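Local coordinates for putative Fe-S biosynthesis protein (Lactobacillus salivarius, PDB 2P2E) that is of unknown function but probably takes part in the biosynthesis of iron-sulphur clusters, at residues S92-T95 with L100-T103. Sequence-based numbering, arbitrary orientation.
Sequences SLNT and LRLT
Leu100 opens the second strand of a β-hairpin and faces Leu93 as a non-hydrogen-bonded antiparallel pair. Its CD2 meets Leu93 CD1 at 4.2 Å, the two side chains crossing nearly at right angles. The same methyl also lies against Ser92 O, while helix 9-19 packs on Leu100 through Ala11 and Lys14 and strand 108-118 through Leu114. The carbonyl oxygen Leu100 O receives a weak hydrogen bond from Asn94 ND2 (3.2 Å); this nitrogen has further weak bonds to Asn97 OD1 within the turn and to Pro112 O.

Arg101 pairs with Ser92 through both backbone hydrogen bonds: Arg101 N gives to Ser92 O at 2.8 Å, and Ser92 N gives to Arg101 O at 3.0 Å. The arginine CG stands anti to the backbone N (chi1 -176°), and a bend at chi3 (-55°) turns the guanidinium back over Asn94. Asn94 presents its amide to one guanidinium face, with CG 3.6 Å above the plane, offset toward the rim, and the amide plane turned 76° from it; Asn94 OD1 lies over this face, too close in the model to carry a conclusion. Arg101 CB passes Ser92 OG at 3.6 Å. Arg101 NH2 donates to a water that also accepts from Thr95 N, and Arg101 NH1 forms a salt bridge with Glu109 of strand 108-118. Shortened to an alanine here, the chain would probably leave the Glu109 carboxylate without its mate and the water at Thr95 N without its second donor.

Further along, Thr103 OG1 reaches the first strand through a second water, which donates to Arg101 O and is hydrogen-bonded to Ser92 OG. Direct backbone bonds thus close the hairpin beside its turn, whereas water and a charge pair tie its polar side chains together and to the neighbouring strand.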
ATOM      1  N   SER A  92      -4.196  -0.310  10.263  1.00 20.57           N
ATOM      2  CA  SER A  92      -4.402  -1.109  11.455  1.00 23.43           C
ATOM      3  C   SER A  92      -4.922  -2.464  11.032  1.00 24.68           C
ATOM      4  O   SER A  92      -5.093  -2.718   9.838  1.00 24.42           O
ATOM      5  CB  SER A  92      -5.404  -0.436  12.388  1.00 23.45           C
ATOM      6  OG  SER A  92      -6.697  -0.431  11.814  1.00 29.59           O
ATOM      7  N   LEU A  93      -5.167  -3.332  12.010  1.00 26.48           N
ATOM      8  CA  LEU A  93      -5.671  -4.671  11.727  1.00 28.09           C
ATOM      9  C   LEU A  93      -7.114  -4.830  12.197  1.00 29.26           C
ATOM     10  O   LEU A  93      -7.443  -4.541  13.350  1.00 29.20           O
ATOM     11  CB  LEU A  93      -4.791  -5.722  12.397  1.00 26.38           C
ATOM     12  CG  LEU A  93      -5.327  -7.146  12.287  1.00 27.76           C
ATOM     13  CD1 LEU A  93      -5.412  -7.585  10.814  1.00 27.75           C
ATOM     14  CD2 LEU A  93      -4.415  -8.065  13.069  1.00 27.91           C
ATOM     15  N   ASN A  94      -7.974  -5.277  11.288  1.00 30.55           N
ATOM     16  CA  ASN A  94      -9.378  -5.476  11.604  1.00 32.54           C
ATOM     17  C   ASN A  94      -9.551  -6.516  12.692  1.00 34.33           C
ATOM     18  O   ASN A  94      -8.864  -7.551  12.715  1.00 33.33           O
ATOM     19  CB  ASN A  94     -10.155  -5.913  10.361  1.00 32.69           C
ATOM     20  CG  ASN A  94     -10.155  -4.859   9.283  1.00 32.38           C
ATOM     21  OD1 ASN A  94     -10.513  -3.711   9.526  1.00 32.73           O
ATOM     22  ND2 ASN A  94      -9.754  -5.241   8.084  1.00 33.18           N
ATOM     23  N   THR A  95     -10.480  -6.231  13.595  1.00 36.83           N
ATOM     24  CA  THR A  95     -10.769  -7.133  14.699  1.00 39.52           C
ATOM     25  C   THR A  95     -11.704  -8.247  14.251  1.00 40.73           C
ATOM     26  O   THR A  95     -11.701  -9.333  14.836  1.00 40.95           O
ATOM     27  CB  THR A  95     -11.417  -6.383  15.879  1.00 39.50           C
ATOM     28  OG1 THR A  95     -12.596  -5.702  15.431  1.00 39.58           O
ATOM     29  CG2 THR A  95     -10.433  -5.370  16.466  1.00 39.74           C
ATOM     30  N   LEU A 100      -6.386  -5.744   6.704  1.00 24.59           N
ATOM     31  CA  LEU A 100      -5.903  -4.489   7.236  1.00 23.34           C
ATOM     32  C   LEU A 100      -6.922  -3.401   6.961  1.00 24.12           C
ATOM     33  O   LEU A 100      -7.847  -3.582   6.171  1.00 24.72           O
ATOM     34  CB  LEU A 100      -4.573  -4.108   6.600  1.00 22.03           C
ATOM     35  CG  LEU A 100      -3.380  -4.987   6.962  1.00 21.37           C
ATOM     36  CD1 LEU A 100      -2.151  -4.488   6.237  1.00 21.72           C
ATOM     37  CD2 LEU A 100      -3.150  -4.960   8.449  1.00 19.71           C
ATOM     38  N   ARG A 101      -6.739  -2.264   7.619  1.00 23.62           N
ATOM     39  CA  ARG A 101      -7.633  -1.135   7.455  1.00 23.54           C
ATOM     40  C   ARG A 101      -6.806   0.114   7.182  1.00 22.53           C
ATOM     41  O   ARG A 101      -5.749   0.299   7.765  1.00 22.32           O
ATOM     42  CB  ARG A 101      -8.450  -0.945   8.729  1.00 25.69           C
ATOM     43  CG  ARG A 101      -9.480   0.140   8.627  1.00 30.71           C
ATOM     44  CD  ARG A 101      -9.924   0.583  10.008  1.00 35.79           C
ATOM     45  NE  ARG A 101     -10.396  -0.538  10.807  1.00 40.20           N
ATOM     46  CZ  ARG A 101     -11.478  -1.261  10.516  1.00 43.72           C
ATOM     47  NH1 ARG A 101     -12.208  -0.973   9.435  1.00 44.15           N
ATOM     48  NH2 ARG A 101     -11.824  -2.283  11.302  1.00 44.57           N
ATOM     49  N   LEU A 102      -7.288   0.966   6.291  1.00 21.43           N
ATOM     50  CA  LEU A 102      -6.591   2.196   5.974  1.00 20.39           C
ATOM     51  C   LEU A 102      -7.475   3.385   6.313  1.00 22.13           C
ATOM     52  O   LEU A 102      -8.504   3.598   5.674  1.00 24.07           O
ATOM     53  CB  LEU A 102      -6.237   2.247   4.489  1.00 19.60           C
ATOM     54  CG  LEU A 102      -5.585   3.575   4.075  1.00 18.74           C
ATOM     55  CD1 LEU A 102      -4.195   3.646   4.651  1.00 15.55           C
ATOM     56  CD2 LEU A 102      -5.539   3.715   2.561  1.00 18.03           C
ATOM     57  N   THR A 103      -7.082   4.161   7.318  1.00 22.23           N
ATOM     58  CA  THR A 103      -7.862   5.328   7.700  1.00 23.01           C
ATOM     59  C   THR A 103      -7.026   6.603   7.667  1.00 23.66           C
ATOM     60  O   THR A 103      -5.807   6.549   7.761  1.00 22.17           O
ATOM     61  CB  THR A 103      -8.470   5.172   9.118  1.00 24.13           C
ATOM     62  OG1 THR A 103      -7.423   4.967  10.072  1.00 23.61           O
ATOM     63  CG2 THR A 103      -9.448   3.998   9.157  1.00 24.36           C
TER
HETATM   64  O   HOH W   1      -6.205   2.077  10.248  1.00 30.24           O
HETATM   65  O   HOH W   2     -11.299  -3.677  14.037  1.00 31.18           O